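Local coordinates for protein tetraacyldisaccharide 4'-kinase (PDB 4EHY) that probably transfers the gamma-phosphate of ATP to the 4'-position of a tetraacyldisaccharide 1-phosphate, yielding lipid IVA in the last step of lipid IVA biosynthesis, at residues Arg227-Phe232 with Ile274-Pro279; Ala231-Gly236 with Lys253-Phe258; Ser265-Glu270 with Gln286-Val291. One frame throughout, in Å; residues are numbered along the deposited sequence.

Contact 1. Residues Arg227-Phe232 with Ile274-Pro279; sequences REVIAF and IYLTTP. With ADP (adenosine-5'-diphosphate), chain B.
Thr277 holds Phe232 in two ways at once: its hydroxyl OG1 donates a 2.7 Å hydrogen bond to Phe232 O, coming from above the carbonyl plane, while its CB sits over a face of the Phe232 ring, 3.9 Å from the centroid. A beta-branched residue suits a strand, and the methyl CG2 of Thr277 also packs on Phe232 CE1 and CZ. The ring reaches it because CG of Phe232 stands between the backbone N and the carbonyl carbon (chi1 64°). In the ring plane, Phe232 CE2 lies 3.7 Å from Tyr275 CD1. With an alanine in place of Phe232, Thr277 CB would probably lose its ring partner and a gap would open beside Tyr275. Alongside, the two strands pair in parallel through Ile230 N to Ile274 O (3.0 Å), Leu276 N to Ile230 O and Phe232 N to Leu276 O. Ile230 CG2 meets Tyr275 CE1 (3.7 Å). Just past the strand, Thr278, N-cap of the following helix, packs CB on N3 of ADP (3.3 Å). Helix 238-248 packs on the face of Ala231 and Leu276 through Leu245, and strands 252-258 and 291-300 flank the pair.

Contact 2. Residues Ala231-Gly236 with Lys253-Phe258; sequences AFSGLG and KEFMSF. With ADP (adenosine-5'-diphosphate), chain B.
Segments Ala231-Gly236 and Lys253-Phe258 hold adjacent parallel strands, the two strands of a beta-alpha-beta unit whose linking helix is 238-248, and the first of them runs straight on into the ADP site. Main-chain bonds join them: Ala231 N to Glu254 O (2.9 Å), Met256 N to Ala231 O and Phe258 N to Ser233 O, with a weak one from Ser233 N to Met256 O (3.4 Å). On the face turned to the helix, the Phe255 ring swings back across the neighbouring strand, its CG opposite the backbone N (chi1 -169°). It lies with one face over Phe232 CA, its CD2 is 3.6 Å from Ala231 CB, and its edge comes to Ser233 OG, a hydroxyl bonded to Asn238. The small Ala231 and Ser233 suit this, as they let the ring lie close to the strand. On the other face the Phe258 ring comes edge-on, Phe258 CE2 lying 3.8 Å from Phe232 CB, while Tyr262 stacks on Phe258. Gly234 CA packs at 4.1 Å on Phe258 CB, and a beta carbon on it would come closer still. Beyond the strand, a water bridges Leu235 O and Phe258 O, and Leu235 CD1 packs against C8 of the adenine (3.7 Å). Gly236 N then donates a nearly straight hydrogen bond to the alpha-phosphate oxygen O2A of ADP, 2.9 Å long with 164° at the hydrogen.

Contact 3. Residues Ser265-Glu270 with Gln286-Val291; sequences SDFTPE and QGYENV
Pro269 and Tyr288 make the main apolar meeting between these two loops. The side chains cross at about a right angle, and Pro269 CD comes to the edge of the tyrosine ring, in its plane, 4.0 Å from Tyr288 CD1. A proline suits a loop here, offering a compact rigid hydrocarbon surface. Its other side-chain neighbour is Asn290, which lays OD1 3.9 Å from Pro269 CB, a van der Waals contact. Next to it Tyr288 CE1 approaches the edge of the Phe267 ring, though loosely, at 4.4 Å from Phe267 CD2; Phe267 is also covered by Phe232 and Leu285. Tyr288 gets there with CG beside its backbone N and opposite the carbonyl carbon (chi1 -65°).

The second loop is shaped by a type I beta turn from Tyr288 to Val291, leading into strand 291-300, whereas the first links strands 252-258 and 275-277. Within the turn, Asn290 takes the third position, which brings its side chain round to the first loop.

The polar contacts are slight. Asn290 ND2 stands 3.7 Å from Glu270 O, too far to count as a hydrogen bond. Stronger polar ties run to residues beyond the two loops: Glu270 N is bonded to Tyr275 OH, Asn290 is joined to Tyr275 through the backbone, and Tyr288 O accepts from Ser214 OG.

Contacts 1 and 2 share strand 229-234, which pairs in parallel with 275-277 on one edge and 252-258 on the other; their centres lie about 9 Å apart, and both reach ADP just past the strand ends. Contact 3 lies at the surface, about 11 Å from the centre of contact 1 and about 14 Å from that of contact 2. Along the chain contact 2 closes before contact 3 opens, whereas the segments of contacts 1 and 3 alternate. The loops of contact 3 lead into strands 275-277 and 291-300, and Tyr275 and Phe232 link them to the strands. Parallel strands 252-258, 229-234, 275-277 and 291-300 thus connect the nucleotide site with this peripheral loop region.

Contact 1. Residues Arg227-Phe232 with Ile274-Pro279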
loop_
_atom_site.group_PDB
_atom_site.type_symbol
_atom_site.label_atom_id
_atom_site.label_comp_id
_atom_site.label_asym_id
_atom_site.label_seq_id
_atom_site.Cartn_x
_atom_site.Cartn_y
_atom_site.Cartn_z
ATOM N N ARG A 227 8.516 21.950 20.707
ATOM C CA ARG A 227 7.294 21.336 21.212
ATOM C C ARG A 227 7.438 19.828 21.052
ATOM O O ARG A 227 7.827 19.349 19.990
ATOM C CB ARG A 227 6.048 21.813 20.465
ATOM C CG ARG A 227 5.867 23.322 20.443
ATOM C CD ARG A 227 4.424 23.702 20.728
ATOM N NE ARG A 227 3.795 22.769 21.656
ATOM C CZ ARG A 227 2.501 22.768 21.952
ATOM N NH1 ARG A 227 1.690 23.655 21.392
ATOM N NH2 ARG A 227 2.017 21.881 22.808
ATOM N N GLU A 228 7.129 19.083 22.107
ATOM C CA GLU A 228 7.165 17.625 22.050
ATOM C C GLU A 228 5.776 17.101 21.724
ATOM O O GLU A 228 4.783 17.526 22.324
ATOM C CB GLU A 228 7.629 17.044 23.383
ATOM C CG GLU A 228 9.001 17.521 23.825
ATOM C CD GLU A 228 9.330 17.108 25.250
ATOM O OE1 GLU A 228 10.438 16.573 25.479
ATOM O OE2 GLU A 228 8.480 17.326 26.142
ATOM N N VAL A 229 5.707 16.174 20.777
ATOM C CA VAL A 229 4.433 15.638 20.334
ATOM C C VAL A 229 4.113 14.296 20.973
ATOM O O VAL A 229 4.997 13.582 21.436
ATOM C CB VAL A 229 4.409 15.450 18.801
ATOM C CG1 VAL A 229 4.606 16.789 18.097
ATOM C CG2 VAL A 229 5.484 14.448 18.367
ATOM N N ILE A 230 2.828 13.973 21.001
ATOM C CA ILE A 230 2.382 12.610 21.217
ATOM C C ILE A 230 2.165 11.988 19.843
ATOM O O ILE A 230 1.322 12.453 19.076
ATOM C CB ILE A 230 1.068 12.572 22.003
ATOM C CG1 ILE A 230 1.264 13.231 23.383
ATOM C CG2 ILE A 230 0.572 11.135 22.103
ATOM C CD1 ILE A 230 0.010 13.309 24.233
ATOM N N ALA A 231 2.949 10.960 19.528
ATOM C CA ALA A 231 2.859 10.287 18.236
ATOM C C ALA A 231 2.123 8.969 18.379
ATOM O O ALA A 231 2.161 8.340 19.437
ATOM C CB ALA A 231 4.240 10.057 17.650
ATOM N N PHE A 232 1.444 8.567 17.310
ATOM C CA PHE A 232 0.747 7.295 17.273
ATOM C C PHE A 232 0.491 6.873 15.839
ATOM O O PHE A 232 0.539 7.695 14.926
ATOM C CB PHE A 232 -0.578 7.386 18.021
ATOM C CG PHE A 232 -1.563 8.345 17.409
ATOM C CD1 PHE A 232 -2.358 7.960 16.343
ATOM C CD2 PHE A 232 -1.708 9.629 17.921
ATOM C CE1 PHE A 232 -3.286 8.840 15.787
ATOM C CE2 PHE A 232 -2.630 10.514 17.369
ATOM C CZ PHE A 232 -3.419 10.116 16.299
ATOM N N ILE A 274 -0.180 18.186 21.094
ATOM C CA ILE A 274 -0.100 18.141 19.650
ATOM C C ILE A 274 0.220 16.723 19.237
ATOM O O ILE A 274 1.132 16.114 19.791
ATOM C CB ILE A 274 0.928 19.146 19.127
ATOM C CG1 ILE A 274 0.391 20.562 19.346
ATOM C CG2 ILE A 274 1.208 18.914 17.661
ATOM C CD1 ILE A 274 1.234 21.655 18.729
ATOM N N TYR A 275 -0.567 16.200 18.296
ATOM C CA TYR A 275 -0.472 14.810 17.869
ATOM C C TYR A 275 0.114 14.674 16.476
ATOM O O TYR A 275 -0.173 15.471 15.575
ATOM C CB TYR A 275 -1.842 14.132 17.920
ATOM C CG TYR A 275 -2.384 14.041 19.323
ATOM C CD1 TYR A 275 -2.157 12.916 20.108
ATOM C CD2 TYR A 275 -3.101 15.094 19.876
ATOM C CE1 TYR A 275 -2.648 12.841 21.408
ATOM C CE2 TYR A 275 -3.590 15.028 21.164
ATOM C CZ TYR A 275 -3.363 13.902 21.925
ATOM O OH TYR A 275 -3.850 13.847 23.214
ATOM N N LEU A 276 0.936 13.648 16.312
ATOM C CA LEU A 276 1.616 13.414 15.060
ATOM C C LEU A 276 1.403 11.971 14.630
ATOM O O LEU A 276 1.784 11.041 15.338
ATOM C CB LEU A 276 3.104 13.689 15.215
ATOM C CG LEU A 276 3.870 13.518 13.907
ATOM C CD1 LEU A 276 3.228 14.411 12.850
ATOM C CD2 LEU A 276 5.350 13.836 14.093
ATOM N N THR A 277 0.799 11.786 13.461
ATOM C CA THR A 277 0.459 10.442 12.998
ATOM C C THR A 277 0.627 10.384 11.473
ATOM O O THR A 277 1.178 11.319 10.890
ATOM C CB THR A 277 -0.990 10.065 13.404
ATOM O OG1 THR A 277 -1.233 8.684 13.124
ATOM C CG2 THR A 277 -2.035 10.942 12.689
ATOM N N THR A 278 0.182 9.303 10.828
ATOM C CA THR A 278 0.309 9.187 9.367
ATOM C C THR A 278 -0.952 9.487 8.562
ATOM O O THR A 278 -2.051 9.591 9.122
ATOM C CB THR A 278 0.770 7.746 9.009
ATOM O OG1 THR A 278 -0.353 6.864 9.058
ATOM C CG2 THR A 278 1.830 7.252 9.971
ATOM N N PRO A 279 -0.804 9.637 7.238
ATOM C CA PRO A 279 -2.009 9.944 6.459
ATOM C C PRO A 279 -3.043 8.816 6.593
ATOM O O PRO A 279 -4.245 9.065 6.601
ATOM C CB PRO A 279 -1.477 10.030 5.030
ATOM C CG PRO A 279 -0.047 10.530 5.216
ATOM C CD PRO A 279 0.437 9.800 6.447
HETATM P PB ADP B . 1.155 -1.192 3.382
HETATM O O1B ADP B . -0.164 -1.746 3.858
HETATM O O2B ADP B . 2.138 -2.248 2.927
HETATM O O3B ADP B . 0.982 -0.103 2.345
HETATM P PA ADP B . 1.322 0.341 5.895
HETATM O O1A ADP B . 2.594 0.984 6.375
HETATM O O2A ADP B . 0.435 -0.398 6.857
HETATM O O3A ADP B . 1.876 -0.587 4.683
HETATM O "O5'" ADP B . 0.413 1.476 5.232
HETATM C "C5'" ADP B . 0.969 2.386 4.297
HETATM C "C4'" ADP B . 0.416 3.762 4.649
HETATM O "O4'" ADP B . 0.637 4.040 6.053
HETATM C "C3'" ADP B . 1.187 4.810 3.884
HETATM O "O3'" ADP B . 0.524 5.101 2.657
HETATM C "C2'" ADP B . 1.201 5.992 4.827
HETATM O "O2'" ADP B . -0.031 6.704 4.678
HETATM C "C1'" ADP B . 1.188 5.356 6.203
HETATM N N9 ADP B . 2.586 5.223 6.688
HETATM C C8 ADP B . 3.229 4.064 6.927
HETATM N N7 ADP B . 4.489 4.281 7.389
HETATM C C5 ADP B . 4.663 5.615 7.456
HETATM C C6 ADP B . 5.765 6.521 7.861
HETATM N N6 ADP B . 6.974 6.042 8.294
HETATM N N1 ADP B . 5.518 7.846 7.780
HETATM C C2 ADP B . 4.340 8.342 7.356
HETATM N N3 ADP B . 3.304 7.579 6.969
HETATM C C4 ADP B . 3.404 6.228 7.003
HETATM O O HOH W 1 2.003 17.794 22.753
#

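Contact 2. Residues Ala231-Gly236 with Lys253-Phe258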
loop_
_atom_site.group_PDB
_atom_site.type_symbol
_atom_site.label_atom_id
_atom_site.label_comp_id
_atom_site.label_asym_id
_atom_site.label_seq_id
_atom_site.Cartn_x
_atom_site.Cartn_y
_atom_site.Cartn_z
ATOM N N ALA A 231 2.949 10.960 19.528
ATOM C CA ALA A 231 2.859 10.287 18.236
ATOM C C ALA A 231 2.123 8.969 18.379
ATOM O O ALA A 231 2.161 8.340 19.437
ATOM C CB ALA A 231 4.240 10.057 17.650
ATOM N N PHE A 232 1.444 8.567 17.310
ATOM C CA PHE A 232 0.747 7.295 17.273
ATOM C C PHE A 232 0.491 6.873 15.839
ATOM O O PHE A 232 0.539 7.695 14.926
ATOM C CB PHE A 232 -0.578 7.386 18.021
ATOM C CG PHE A 232 -1.563 8.345 17.409
ATOM C CD1 PHE A 232 -2.358 7.960 16.343
ATOM C CD2 PHE A 232 -1.708 9.629 17.921
ATOM C CE1 PHE A 232 -3.286 8.840 15.787
ATOM C CE2 PHE A 232 -2.630 10.514 17.369
ATOM C CZ PHE A 232 -3.419 10.116 16.299
ATOM N N SER A 233 0.207 5.588 15.649
ATOM C CA SER A 233 -0.192 5.067 14.344
ATOM C C SER A 233 -0.789 3.670 14.479
ATOM O O SER A 233 -0.573 2.989 15.487
ATOM C CB SER A 233 0.992 5.036 13.368
ATOM O OG SER A 233 2.022 4.171 13.820
ATOM N N GLY A 234 -1.537 3.259 13.455
ATOM C CA GLY A 234 -2.163 1.948 13.411
ATOM C C GLY A 234 -1.840 1.458 12.015
ATOM O O GLY A 234 -2.612 1.663 11.077
ATOM N N LEU A 235 -0.683 0.811 11.894
ATOM C CA LEU A 235 -0.086 0.450 10.618
ATOM C C LEU A 235 0.265 -1.031 10.638
ATOM O O LEU A 235 0.157 -1.699 11.668
ATOM C CB LEU A 235 1.203 1.229 10.339
ATOM C CG LEU A 235 1.125 2.737 10.567
ATOM C CD1 LEU A 235 2.496 3.367 10.445
ATOM C CD2 LEU A 235 0.156 3.357 9.587
ATOM N N GLY A 236 0.726 -1.536 9.500
ATOM C CA GLY A 236 1.283 -2.874 9.452
ATOM C C GLY A 236 2.464 -3.010 10.401
ATOM O O GLY A 236 2.632 -4.043 11.045
ATOM N N LYS A 253 7.269 12.898 22.983
ATOM C CA LYS A 253 7.131 12.668 24.418
ATOM C C LYS A 253 6.451 11.329 24.713
ATOM O O LYS A 253 6.711 10.709 25.735
ATOM C CB LYS A 253 6.386 13.825 25.107
ATOM C CG LYS A 253 4.907 13.909 24.768
ATOM C CD LYS A 253 4.109 14.596 25.879
ATOM C CE LYS A 253 4.117 16.103 25.725
ATOM N NZ LYS A 253 3.223 16.774 26.715
ATOM N N GLU A 254 5.593 10.872 23.812
ATOM C CA GLU A 254 4.898 9.607 24.026
ATOM C C GLU A 254 4.537 8.961 22.704
ATOM O O GLU A 254 4.334 9.660 21.713
ATOM C CB GLU A 254 3.634 9.830 24.848
ATOM C CG GLU A 254 2.776 8.589 25.016
ATOM C CD GLU A 254 1.497 8.880 25.778
ATOM O OE1 GLU A 254 0.662 7.959 25.932
ATOM O OE2 GLU A 254 1.331 10.037 26.222
ATOM N N PHE A 255 4.459 7.632 22.692
ATOM C CA PHE A 255 4.044 6.909 21.496
ATOM C C PHE A 255 3.004 5.823 21.765
ATOM O O PHE A 255 3.231 4.900 22.545
ATOM C CB PHE A 255 5.236 6.311 20.751
ATOM C CG PHE A 255 4.873 5.782 19.395
ATOM C CD1 PHE A 255 4.471 4.468 19.233
ATOM C CD2 PHE A 255 4.887 6.615 18.288
ATOM C CE1 PHE A 255 4.109 3.984 17.976
ATOM C CE2 PHE A 255 4.530 6.142 17.035
ATOM C CZ PHE A 255 4.136 4.825 16.878
ATOM N N MET A 256 1.860 5.946 21.099
ATOM C CA MET A 256 0.798 4.966 21.215
ATOM C C MET A 256 0.784 4.096 19.971
ATOM O O MET A 256 0.658 4.592 18.851
ATOM C CB MET A 256 -0.551 5.658 21.386
ATOM C CG MET A 256 -0.597 6.647 22.568
ATOM S SD MET A 256 -2.068 7.687 22.487
ATOM C CE MET A 256 -3.300 6.638 23.262
ATOM N N SER A 257 0.919 2.793 20.179
ATOM C CA SER A 257 0.990 1.837 19.088
ATOM C C SER A 257 -0.342 1.110 18.954
ATOM O O SER A 257 -0.669 0.253 19.778
ATOM C CB SER A 257 2.117 0.837 19.354
ATOM O OG SER A 257 2.258 -0.075 18.285
ATOM N N PHE A 258 -1.105 1.465 17.921
ATOM C CA PHE A 258 -2.418 0.871 17.680
ATOM C C PHE A 258 -2.363 -0.234 16.614
ATOM O O PHE A 258 -1.435 -0.282 15.804
ATOM C CB PHE A 258 -3.423 1.951 17.262
ATOM C CG PHE A 258 -3.713 2.967 18.340
ATOM C CD1 PHE A 258 -4.503 2.636 19.429
ATOM C CD2 PHE A 258 -3.202 4.253 18.255
ATOM C CE1 PHE A 258 -4.778 3.574 20.422
ATOM C CE2 PHE A 258 -3.468 5.192 19.240
ATOM C CZ PHE A 258 -4.256 4.853 20.330
HETATM P PB ADP B . 1.155 -1.192 3.382
HETATM O O1B ADP B . -0.164 -1.746 3.858
HETATM O O2B ADP B . 2.138 -2.248 2.927
HETATM O O3B ADP B . 0.982 -0.103 2.345
HETATM P PA ADP B . 1.322 0.341 5.895
HETATM O O1A ADP B . 2.594 0.984 6.375
HETATM O O2A ADP B . 0.435 -0.398 6.857
HETATM O O3A ADP B . 1.876 -0.587 4.683
HETATM O "O5'" ADP B . 0.413 1.476 5.232
HETATM C "C5'" ADP B . 0.969 2.386 4.297
HETATM C "C4'" ADP B . 0.416 3.762 4.649
HETATM O "O4'" ADP B . 0.637 4.040 6.053
HETATM C "C3'" ADP B . 1.187 4.810 3.884
HETATM O "O3'" ADP B . 0.524 5.101 2.657
HETATM C "C2'" ADP B . 1.201 5.992 4.827
HETATM O "O2'" ADP B . -0.031 6.704 4.678
HETATM C "C1'" ADP B . 1.188 5.356 6.203
HETATM N N9 ADP B . 2.586 5.223 6.688
HETATM C C8 ADP B . 3.229 4.064 6.927
HETATM N N7 ADP B . 4.489 4.281 7.389
HETATM C C5 ADP B . 4.663 5.615 7.456
HETATM C C6 ADP B . 5.765 6.521 7.861
HETATM N N6 ADP B . 6.974 6.042 8.294
HETATM N N1 ADP B . 5.518 7.846 7.780
HETATM C C2 ADP B . 4.340 8.342 7.356
HETATM N N3 ADP B . 3.304 7.579 6.969
HETATM C C4 ADP B . 3.404 6.228 7.003
HETATM O O HOH W 2 0.096 -2.177 14.433
#

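Contact 3. Residues Ser265-Glu270 with Gln286-Val291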
loop_
_atom_site.group_PDB
_atom_site.type_symbol
_atom_site.label_atom_id
_atom_site.label_comp_id
_atom_site.label_asym_id
_atom_site.label_seq_id
_atom_site.Cartn_x
_atom_site.Cartn_y
_atom_site.Cartn_z
ATOM N N SER A 265 -12.235 4.853 17.186
ATOM C CA SER A 265 -13.585 5.156 17.668
ATOM C C SER A 265 -13.594 5.767 19.069
ATOM O O SER A 265 -14.437 6.609 19.383
ATOM C CB SER A 265 -14.481 3.904 17.626
ATOM O OG SER A 265 -14.139 2.987 18.652
ATOM N N ASP A 266 -12.663 5.338 19.912
ATOM C CA ASP A 266 -12.615 5.814 21.292
ATOM C C ASP A 266 -11.440 6.770 21.533
ATOM O O ASP A 266 -10.956 6.900 22.661
ATOM C CB ASP A 266 -12.521 4.628 22.250
ATOM C CG ASP A 266 -11.182 3.924 22.169
ATOM O OD1 ASP A 266 -10.521 4.036 21.115
ATOM O OD2 ASP A 266 -10.789 3.266 23.157
ATOM N N PHE A 267 -10.981 7.432 20.473
ATOM C CA PHE A 267 -9.858 8.357 20.586
ATOM C C PHE A 267 -10.306 9.782 20.912
ATOM O O PHE A 267 -11.140 10.372 20.213
ATOM C CB PHE A 267 -9.006 8.359 19.317
ATOM C CG PHE A 267 -7.858 9.325 19.373
ATOM C CD1 PHE A 267 -6.684 8.983 20.016
ATOM C CD2 PHE A 267 -7.966 10.587 18.804
ATOM C CE1 PHE A 267 -5.630 9.875 20.082
ATOM C CE2 PHE A 267 -6.919 11.478 18.860
ATOM C CZ PHE A 267 -5.748 11.125 19.502
ATOM N N THR A 268 -9.741 10.324 21.982
ATOM C CA THR A 268 -10.077 11.669 22.436
ATOM C C THR A 268 -8.792 12.385 22.799
ATOM O O THR A 268 -8.146 12.037 23.784
ATOM C CB THR A 268 -10.993 11.628 23.654
ATOM O OG1 THR A 268 -12.024 10.656 23.433
ATOM C CG2 THR A 268 -11.626 12.980 23.875
ATOM N N PRO A 269 -8.405 13.381 21.990
ATOM C CA PRO A 269 -7.144 14.091 22.202
ATOM C C PRO A 269 -7.205 14.935 23.471
ATOM O O PRO A 269 -8.269 15.410 23.868
ATOM C CB PRO A 269 -7.051 14.996 20.976
ATOM C CG PRO A 269 -8.475 15.292 20.649
ATOM C CD PRO A 269 -9.226 14.017 20.945
ATOM N N GLU A 270 -6.059 15.105 24.113
ATOM C CA GLU A 270 -5.976 15.937 25.301
ATOM C C GLU A 270 -5.776 17.383 24.879
ATOM O O GLU A 270 -5.003 17.666 23.969
ATOM C CB GLU A 270 -4.825 15.467 26.191
ATOM C CG GLU A 270 -4.860 13.968 26.453
ATOM C CD GLU A 270 -3.783 13.506 27.413
ATOM O OE1 GLU A 270 -3.424 12.305 27.354
ATOM O OE2 GLU A 270 -3.316 14.336 28.234
ATOM N N GLN A 286 -10.346 13.326 10.587
ATOM C CA GLN A 286 -10.417 14.577 9.850
ATOM C C GLN A 286 -11.120 15.603 10.719
ATOM O O GLN A 286 -12.076 15.288 11.419
ATOM C CB GLN A 286 -11.094 14.365 8.479
ATOM C CG GLN A 286 -10.274 13.438 7.547
ATOM C CD GLN A 286 -10.901 13.228 6.159
ATOM O OE1 GLN A 286 -11.092 14.184 5.410
ATOM N NE2 GLN A 286 -11.200 11.960 5.807
ATOM N N GLY A 287 -10.605 16.820 10.740
ATOM C CA GLY A 287 -11.198 17.843 11.579
ATOM C C GLY A 287 -10.722 17.971 13.024
ATOM O O GLY A 287 -10.910 19.032 13.620
ATOM N N TYR A 288 -10.138 16.926 13.615
ATOM C CA TYR A 288 -9.544 17.103 14.952
ATOM C C TYR A 288 -8.434 18.111 14.780
ATOM O O TYR A 288 -7.472 17.858 14.051
ATOM C CB TYR A 288 -8.965 15.801 15.508
ATOM C CG TYR A 288 -9.982 14.715 15.792
ATOM C CD1 TYR A 288 -10.174 14.236 17.086
ATOM C CD2 TYR A 288 -10.752 14.170 14.770
ATOM C CE1 TYR A 288 -11.100 13.239 17.351
ATOM C CE2 TYR A 288 -11.686 13.178 15.026
ATOM C CZ TYR A 288 -11.853 12.716 16.317
ATOM O OH TYR A 288 -12.776 11.727 16.573
ATOM N N GLU A 289 -8.551 19.251 15.449
ATOM C CA GLU A 289 -7.681 20.404 15.182
ATOM C C GLU A 289 -6.190 20.300 15.554
ATOM O O GLU A 289 -5.345 20.997 14.959
ATOM C CB GLU A 289 -8.288 21.672 15.800
ATOM C CG GLU A 289 -9.507 22.149 15.044
ATOM C CD GLU A 289 -10.233 23.275 15.735
ATOM O OE1 GLU A 289 -9.594 24.006 16.527
ATOM O OE2 GLU A 289 -11.450 23.422 15.485
ATOM N N ASN A 290 -5.845 19.471 16.532
ATOM C CA ASN A 290 -4.432 19.423 16.959
ATOM C C ASN A 290 -3.739 18.141 16.516
ATOM O O ASN A 290 -2.767 17.701 17.132
ATOM C CB ASN A 290 -4.309 19.557 18.475
ATOM C CG ASN A 290 -5.355 18.734 19.215
ATOM O OD1 ASN A 290 -6.116 17.968 18.592
ATOM N ND2 ASN A 290 -5.408 18.889 20.547
ATOM N N VAL A 291 -4.246 17.548 15.445
ATOM C CA VAL A 291 -3.704 16.288 14.950
ATOM C C VAL A 291 -3.138 16.481 13.562
ATOM O O VAL A 291 -3.837 16.930 12.655
ATOM C CB VAL A 291 -4.788 15.216 14.918
ATOM C CG1 VAL A 291 -4.256 13.927 14.302
ATOM C CG2 VAL A 291 -5.286 14.967 16.332
#